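Local coordinates for beta-hydroxyacyl-(Acyl-carrier-protein) dehydratase FabA/FabZ (PDB 6QSR) that probably acts as a hotdog-fold dehydratase of 3-hydroxyacyl chains in the biosynthesis of aryl polyene pigments, at residues V39-V44 and A84-V89; H53-V58 and V126-M131. All coordinates share one frame; numbering follows the deposited sequence.

Residues 39-44 come first in the chain and lead into strand 43-48. Strand 51-57 follows; residues 53-58 run along it and one residue past its end. Interaction 1 then closes a loop of 39 residues when the helix carrying 84-89 packs on 39-44. Interaction 2 closes a longer one, of 67 residues, when 126-131 pairs with 53-58. The segments alternate, so the two loops cross. Interaction 1 ties the lead-in to strand 43-48 to helix 79-97, and interaction 2 joins two strands of the sheet that wraps this helix. The contacts meet directly: 39-44 and 53-58 are joined by backbone hydrogen bonding, and Leu41 reaches both the helix and Ile129 of 126-131.

Interaction 1: residues V39-V44 and A84-V89; sequences VLLEQV and AQAIGV
Leu41 and Val89 form the apolar centre of this buried contact, with Leu41 CD1 4.1 Å from Val89 CG2. The same methyl of Leu41 lies against the helix backbone, 3.6 Å from Ala86 N. Leu41 and Gln85 run antiparallel alongside each other, with Leu41 CD1 3.7 Å from Gln85 CB. The CG of Leu41 stands anti to its carbonyl carbon (chi1 -52°), and the extended branch beyond it carries CD1 onto the helix. Val44 and Val89 meet tip to tip, Val44 CG2 lying 3.9 Å from Val89 CG1. Here the entry to strand 43-48 packs on helix 79-97, the central helix of the hotdog fold, around which the antiparallel sheet curls. Cys54 and Ile129 of that sheet also touch Leu41. A classic beta bulge, with Glu42 and Gln43 opposite Gln55, leads into the strand.

Further out, the extended chain of Gln85 leaves the helix and brings its amide to the loop. Its OE1 accepts a hydrogen bond from Leu40 N at 2.7 Å, nearly straight at 171°. The donor is tilted 20° from the carbonyl plane. Gln85 NE2 donates to Glu81 OE2 and, weakly, to Met38 O. Bonds at both OE1 and NE2 fix the amide's rotation. Leu40 CD1 packs 3.6 Å from Gln85 NE2. His34, a ligand of the bound sodium ion, touches both Val39 and Gln85.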
ATOM      1  N   VAL B  39       9.638  -1.770   5.867  1.00 25.10           N
ATOM      2  CA  VAL B  39       9.942  -2.864   4.949  1.00 23.60           C
ATOM      3  C   VAL B  39       9.052  -4.004   5.388  1.00 23.15           C
ATOM      4  O   VAL B  39       9.182  -4.497   6.512  1.00 24.25           O
ATOM      5  CB  VAL B  39      11.417  -3.287   5.008  1.00 22.63           C
ATOM      6  CG1 VAL B  39      11.666  -4.511   4.132  1.00 20.84           C
ATOM      7  CG2 VAL B  39      12.310  -2.132   4.594  1.00 21.94           C
ATOM      8  N   LEU B  40       8.157  -4.426   4.498  1.00 21.28           N
ATOM      9  CA  LEU B  40       7.146  -5.421   4.817  1.00 21.44           C
ATOM     10  C   LEU B  40       7.420  -6.772   4.131  1.00 20.92           C
ATOM     11  O   LEU B  40       6.508  -7.561   3.947  1.00 22.01           O
ATOM     12  CB  LEU B  40       5.750  -4.882   4.456  1.00 22.45           C
ATOM     13  CG  LEU B  40       5.121  -3.961   5.509  1.00 22.08           C
ATOM     14  CD1 LEU B  40       5.684  -2.544   5.438  1.00 19.85           C
ATOM     15  CD2 LEU B  40       3.609  -3.938   5.373  1.00 21.26           C
ATOM     16  N   LEU B  41       8.680  -7.030   3.776  1.00 20.25           N
ATOM     17  CA  LEU B  41       9.108  -8.333   3.259  1.00 19.44           C
ATOM     18  C   LEU B  41      10.320  -8.783   4.061  1.00 19.51           C
ATOM     19  O   LEU B  41      11.024  -7.957   4.635  1.00 21.94           O
ATOM     20  CB  LEU B  41       9.459  -8.253   1.767  1.00 18.94           C
ATOM     21  CG  LEU B  41       8.421  -7.628   0.832  1.00 17.15           C
ATOM     22  CD1 LEU B  41       9.027  -7.370  -0.543  1.00 16.84           C
ATOM     23  CD2 LEU B  41       7.204  -8.529   0.725  1.00 17.06           C
ATOM     24  N   GLU B  42      10.562 -10.088   4.077  1.00 20.54           N
ATOM     25  CA  GLU B  42      11.664 -10.687   4.842  1.00 23.03           C
ATOM     26  C   GLU B  42      12.734 -11.387   4.002  1.00 24.23           C
ATOM     27  O   GLU B  42      13.883 -11.417   4.409  1.00 24.99           O
ATOM     28  CB  GLU B  42      11.091 -11.647   5.891  1.00 24.13           C
ATOM     29  CG  GLU B  42      10.385 -10.898   7.014  1.00 25.18           C
ATOM     30  CD  GLU B  42       9.627 -11.776   7.994  1.00 28.50           C
ATOM     31  OE1 GLU B  42       9.194 -12.890   7.629  1.00 30.79           O
ATOM     32  OE2 GLU B  42       9.439 -11.324   9.146  1.00 30.20           O
ATOM     33  N   GLN B  43      12.375 -11.930   2.839  1.00 25.75           N
ATOM     34  CA  GLN B  43      13.292 -12.769   2.069  1.00 27.76           C
ATOM     35  C   GLN B  43      13.098 -12.584   0.556  1.00 25.83           C
ATOM     36  O   GLN B  43      11.964 -12.641   0.073  1.00 23.83           O
ATOM     37  CB  GLN B  43      13.024 -14.224   2.456  1.00 32.15           C
ATOM     38  CG  GLN B  43      14.001 -15.250   1.913  1.00 41.98           C
ATOM     39  CD  GLN B  43      14.991 -15.755   2.945  1.00 50.24           C
ATOM     40  OE1 GLN B  43      15.536 -14.984   3.742  1.00 55.38           O
ATOM     41  NE2 GLN B  43      15.234 -17.062   2.932  1.00 52.78           N
ATOM     42  N   VAL B  44      14.197 -12.353  -0.176  1.00 22.79           N
ATOM     43  CA  VAL B  44      14.187 -12.449  -1.648  1.00 21.60           C
ATOM     44  C   VAL B  44      14.408 -13.925  -1.986  1.00 21.08           C
ATOM     45  O   VAL B  44      15.407 -14.509  -1.571  1.00 23.79           O
ATOM     46  CB  VAL B  44      15.294 -11.610  -2.332  1.00 20.66           C
ATOM     47  CG1 VAL B  44      15.106 -11.598  -3.843  1.00 21.04           C
ATOM     48  CG2 VAL B  44      15.292 -10.182  -1.831  1.00 20.09           C
ATOM     49  N   ALA B  84       3.707  -4.160  -3.940  1.00 19.45           N
ATOM     50  CA  ALA B  84       4.442  -2.958  -4.325  1.00 18.99           C
ATOM     51  C   ALA B  84       5.918  -3.080  -3.980  1.00 19.12           C
ATOM     52  O   ALA B  84       6.790  -2.769  -4.811  1.00 18.72           O
ATOM     53  CB  ALA B  84       3.849  -1.731  -3.650  1.00 19.33           C
ATOM     54  N   GLN B  85       6.200  -3.556  -2.772  1.00 18.03           N
ATOM     55  CA  GLN B  85       7.583  -3.721  -2.335  1.00 19.45           C
ATOM     56  C   GLN B  85       8.316  -4.815  -3.097  1.00 18.52           C
ATOM     57  O   GLN B  85       9.503  -4.673  -3.346  1.00 20.11           O
ATOM     58  CB  GLN B  85       7.674  -3.927  -0.823  1.00 18.95           C
ATOM     59  CG  GLN B  85       7.424  -2.629  -0.079  1.00 21.09           C
ATOM     60  CD  GLN B  85       7.650  -2.721   1.413  1.00 20.85           C
ATOM     61  OE1 GLN B  85       8.399  -3.575   1.897  1.00 22.48           O
ATOM     62  NE2 GLN B  85       7.008  -1.832   2.154  1.00 21.49           N
ATOM     63  N   ALA B  86       7.612  -5.874  -3.501  1.00 17.75           N
ATOM     64  CA  ALA B  86       8.205  -6.893  -4.363  1.00 18.19           C
ATOM     65  C   ALA B  86       8.665  -6.298  -5.695  1.00 18.29           C
ATOM     66  O   ALA B  86       9.740  -6.638  -6.182  1.00 18.65           O
ATOM     67  CB  ALA B  86       7.232  -8.045  -4.603  1.00 16.64           C
ATOM     68  N   ILE B  87       7.872  -5.378  -6.243  1.00 17.92           N
ATOM     69  CA  ILE B  87       8.222  -4.667  -7.470  1.00 18.43           C
ATOM     70  C   ILE B  87       9.451  -3.799  -7.194  1.00 20.13           C
ATOM     71  O   ILE B  87      10.358  -3.707  -8.033  1.00 21.77           O
ATOM     72  CB  ILE B  87       7.044  -3.801  -8.010  1.00 17.72           C
ATOM     73  CG1 ILE B  87       5.858  -4.679  -8.432  1.00 16.85           C
ATOM     74  CG2 ILE B  87       7.499  -2.950  -9.199  1.00 19.87           C
ATOM     75  CD1 ILE B  87       4.548  -3.920  -8.534  1.00 16.74           C
ATOM     76  N   GLY B  88       9.468  -3.163  -6.023  1.00 19.58           N
ATOM     77  CA  GLY B  88      10.630  -2.415  -5.540  1.00 19.25           C
ATOM     78  C   GLY B  88      11.916  -3.223  -5.466  1.00 20.33           C
ATOM     79  O   GLY B  88      12.985  -2.724  -5.839  1.00 22.27           O
ATOM     80  N   VAL B  89      11.810  -4.465  -4.992  1.00 20.19           N
ATOM     81  CA  VAL B  89      12.944  -5.390  -4.935  1.00 20.69           C
ATOM     82  C   VAL B  89      13.434  -5.703  -6.355  1.00 20.36           C
ATOM     83  O   VAL B  89      14.639  -5.658  -6.614  1.00 21.65           O
ATOM     84  CB  VAL B  89      12.585  -6.694  -4.180  1.00 20.07           C
ATOM     85  CG1 VAL B  89      13.660  -7.765  -4.363  1.00 19.17           C
ATOM     86  CG2 VAL B  89      12.359  -6.414  -2.693  1.00 19.34           C
TER

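Interaction 2: residues H53-V58 and V126-M131; sequences HCQVTV and VLDIQM
Asp128 OD1 receives two hydrogen bonds from the neighbouring strand. His53 NE2 donates over 2.9 Å to Asp128 OD1, which lies close to the ring plane. The histidine meets OD1 from above the carboxylate plane, 52° out of it, and ring and carboxylate stand 77° apart. Gln55 NE2 comes to Asp128 OD1 on the syn side, somewhat out of the carboxylate plane, at 2.7 Å. Both bonds fall on one oxygen, which should favour a charged carboxylate. They also limit rotation of the three side chains.

Gln130 lays its CG over one face of the His53 ring, a CH-pi contact of 3.9 Å to the centroid. Its amide is stacked almost parallel to the ring. Val126 CG1 packs against the amide carbon Gln55 CD at 3.7 Å. The histidine CG lies anti to its backbone N (chi1 -178°), which takes the ring across to Asp128 and Gln130.

On the face of Cys54, Val56, Leu127 and Ile129, Val56 CG1 touches Ile129 CD1 at 3.7 Å. Leu127 CD1 meets Val58 CG2 at 3.9 Å. From helix 79-97, Met82 packs on Val56 and Ala86 on Ile129. The backbones set the register: Cys54 pairs with Ile129 and Val56 with Leu127, each through two hydrogen bonds. Such antiparallel pairing, mostly polar on one face and apolar toward the central helix on the other, belongs to the curled hotdog sheet.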
ATOM      1  N   HIS B  53      10.124 -13.014  -6.900  1.00 20.32           N
ATOM      2  CA  HIS B  53       9.508 -13.805  -5.840  1.00 20.73           C
ATOM      3  C   HIS B  53      10.162 -13.412  -4.514  1.00 20.59           C
ATOM      4  O   HIS B  53      11.388 -13.541  -4.348  1.00 19.98           O
ATOM      5  CB  HIS B  53       9.728 -15.290  -6.110  1.00 19.50           C
ATOM      6  CG  HIS B  53       9.104 -16.212  -5.102  1.00 18.71           C
ATOM      7  ND1 HIS B  53       9.214 -17.581  -5.206  1.00 19.61           N
ATOM      8  CD2 HIS B  53       8.363 -15.982  -3.990  1.00 17.65           C
ATOM      9  CE1 HIS B  53       8.584 -18.153  -4.195  1.00 16.60           C
ATOM     10  NE2 HIS B  53       8.053 -17.207  -3.448  1.00 17.92           N
ATOM     11  N   CYS B  54       9.324 -12.940  -3.588  1.00 20.97           N
ATOM     12  CA  CYS B  54       9.725 -12.587  -2.233  1.00 20.71           C
ATOM     13  C   CYS B  54       8.796 -13.261  -1.238  1.00 20.32           C
ATOM     14  O   CYS B  54       7.683 -13.684  -1.579  1.00 20.69           O
ATOM     15  CB  CYS B  54       9.663 -11.075  -2.012  1.00 20.57           C
ATOM     16  SG  CYS B  54      10.880 -10.128  -2.938  1.00 24.63           S
ATOM     17  N   GLN B  55       9.250 -13.317   0.005  1.00 18.22           N
ATOM     18  CA  GLN B  55       8.567 -14.056   1.039  1.00 19.35           C
ATOM     19  C   GLN B  55       8.497 -13.263   2.333  1.00 19.95           C
ATOM     20  O   GLN B  55       9.380 -12.458   2.637  1.00 20.24           O
ATOM     21  CB  GLN B  55       9.282 -15.393   1.262  1.00 21.29           C
ATOM     22  CG  GLN B  55       8.431 -16.449   1.929  1.00 23.32           C
ATOM     23  CD  GLN B  55       9.074 -17.826   1.888  1.00 24.80           C
ATOM     24  OE1 GLN B  55      10.044 -18.080   2.592  1.00 27.73           O
ATOM     25  NE2 GLN B  55       8.520 -18.726   1.077  1.00 24.48           N
ATOM     26  N   VAL B  56       7.425 -13.491   3.086  1.00 20.47           N
ATOM     27  CA  VAL B  56       7.254 -12.868   4.390  1.00 20.24           C
ATOM     28  C   VAL B  56       6.294 -13.693   5.229  1.00 20.89           C
ATOM     29  O   VAL B  56       5.368 -14.298   4.688  1.00 21.98           O
ATOM     30  CB  VAL B  56       6.758 -11.411   4.250  1.00 19.81           C
ATOM     31  CG1 VAL B  56       5.341 -11.343   3.685  1.00 20.34           C
ATOM     32  CG2 VAL B  56       6.855 -10.684   5.586  1.00 20.27           C
ATOM     33  N   THR B  57       6.513 -13.709   6.542  1.00 21.16           N
ATOM     34  CA  THR B  57       5.710 -14.531   7.453  1.00 22.30           C
ATOM     35  C   THR B  57       4.887 -13.620   8.372  1.00 21.27           C
ATOM     36  O   THR B  57       5.389 -12.621   8.880  1.00 23.31           O
ATOM     37  CB  THR B  57       6.609 -15.523   8.236  1.00 24.08           C
ATOM     38  OG1 THR B  57       7.294 -16.365   7.302  1.00 25.20           O
ATOM     39  CG2 THR B  57       5.797 -16.408   9.189  1.00 23.62           C
ATOM     40  N   VAL B  58       3.612 -13.955   8.552  1.00 20.86           N
ATOM     41  CA  VAL B  58       2.725 -13.185   9.418  1.00 21.49           C
ATOM     42  C   VAL B  58       3.013 -13.601  10.865  1.00 23.15           C
ATOM     43  O   VAL B  58       2.513 -14.622  11.348  1.00 24.34           O
ATOM     44  CB  VAL B  58       1.231 -13.379   9.059  1.00 20.15           C
ATOM     45  CG1 VAL B  58       0.356 -12.495   9.944  1.00 22.36           C
ATOM     46  CG2 VAL B  58       0.970 -13.053   7.589  1.00 18.79           C
ATOM     47  N   VAL B 126       2.978 -18.221   5.988  1.00 21.60           N
ATOM     48  CA  VAL B 126       4.143 -17.907   5.168  1.00 21.58           C
ATOM     49  C   VAL B 126       3.625 -17.469   3.805  1.00 19.28           C
ATOM     50  O   VAL B 126       3.012 -18.256   3.089  1.00 20.06           O
ATOM     51  CB  VAL B 126       5.093 -19.116   5.063  1.00 22.30           C
ATOM     52  CG1 VAL B 126       6.310 -18.788   4.204  1.00 23.42           C
ATOM     53  CG2 VAL B 126       5.525 -19.528   6.460  1.00 23.43           C
ATOM     54  N   LEU B 127       3.826 -16.190   3.478  1.00 18.94           N
ATOM     55  CA  LEU B 127       3.276 -15.596   2.260  1.00 19.05           C
ATOM     56  C   LEU B 127       4.318 -15.495   1.146  1.00 17.96           C
ATOM     57  O   LEU B 127       5.406 -14.965   1.355  1.00 19.62           O
ATOM     58  CB  LEU B 127       2.695 -14.206   2.577  1.00 18.70           C
ATOM     59  CG  LEU B 127       1.520 -14.212   3.565  1.00 18.46           C
ATOM     60  CD1 LEU B 127       0.977 -12.806   3.712  1.00 20.15           C
ATOM     61  CD2 LEU B 127       0.408 -15.166   3.131  1.00 19.46           C
ATOM     62  N   ASP B 128       3.974 -16.009  -0.031  1.00 17.90           N
ATOM     63  CA  ASP B 128       4.820 -15.891  -1.230  1.00 19.34           C
ATOM     64  C   ASP B 128       4.260 -14.803  -2.122  1.00 18.90           C
ATOM     65  O   ASP B 128       3.126 -14.909  -2.596  1.00 19.72           O
ATOM     66  CB  ASP B 128       4.886 -17.214  -1.996  1.00 21.97           C
ATOM     67  CG  ASP B 128       5.698 -18.262  -1.265  1.00 23.62           C
ATOM     68  OD1 ASP B 128       6.876 -17.988  -0.946  1.00 23.51           O
ATOM     69  OD2 ASP B 128       5.154 -19.356  -1.001  1.00 25.51           O
ATOM     70  N   ILE B 129       5.050 -13.751  -2.338  1.00 18.40           N
ATOM     71  CA  ILE B 129       4.643 -12.641  -3.190  1.00 18.55           C
ATOM     72  C   ILE B 129       5.391 -12.761  -4.526  1.00 18.99           C
ATOM     73  O   ILE B 129       6.615 -12.651  -4.573  1.00 19.72           O
ATOM     74  CB  ILE B 129       4.889 -11.284  -2.499  1.00 19.78           C
ATOM     75  CG1 ILE B 129       4.105 -11.207  -1.173  1.00 22.27           C
ATOM     76  CG2 ILE B 129       4.447 -10.136  -3.395  1.00 20.34           C
ATOM     77  CD1 ILE B 129       4.867 -11.688   0.036  1.00 23.80           C
ATOM     78  N   GLN B 130       4.644 -13.017  -5.599  1.00 19.80           N
ATOM     79  CA  GLN B 130       5.224 -13.286  -6.928  1.00 21.80           C
ATOM     80  C   GLN B 130       4.661 -12.291  -7.938  1.00 22.85           C
ATOM     81  O   GLN B 130       3.453 -12.299  -8.204  1.00 25.75           O
ATOM     82  CB  GLN B 130       4.933 -14.728  -7.351  1.00 24.38           C
ATOM     83  CG  GLN B 130       5.785 -15.752  -6.610  1.00 27.87           C
ATOM     84  CD  GLN B 130       5.515 -17.187  -7.035  1.00 33.97           C
ATOM     85  OE1 GLN B 130       6.057 -17.668  -8.037  1.00 41.22           O
ATOM     86  NE2 GLN B 130       4.693 -17.889  -6.259  1.00 32.99           N
ATOM     87  N   MET B 131       5.528 -11.425  -8.470  1.00 23.73           N
ATOM     88  CA  MET B 131       5.136 -10.384  -9.438  1.00 23.08           C
ATOM     89  C   MET B 131       5.748 -10.661 -10.824  1.00 24.28           C
ATOM     90  O   MET B 131       6.919 -11.042 -10.924  1.00 23.60           O
ATOM     91  CB  MET B 131       5.561  -8.991  -8.953  1.00 23.31           C
ATOM     92  CG  MET B 131       5.141  -8.625  -7.526  1.00 25.45           C
ATOM     93  SD  MET B 131       3.354  -8.715  -7.302  1.00 29.08           S
ATOM     94  CE  MET B 131       2.799  -7.260  -8.196  1.00 24.27           C
TER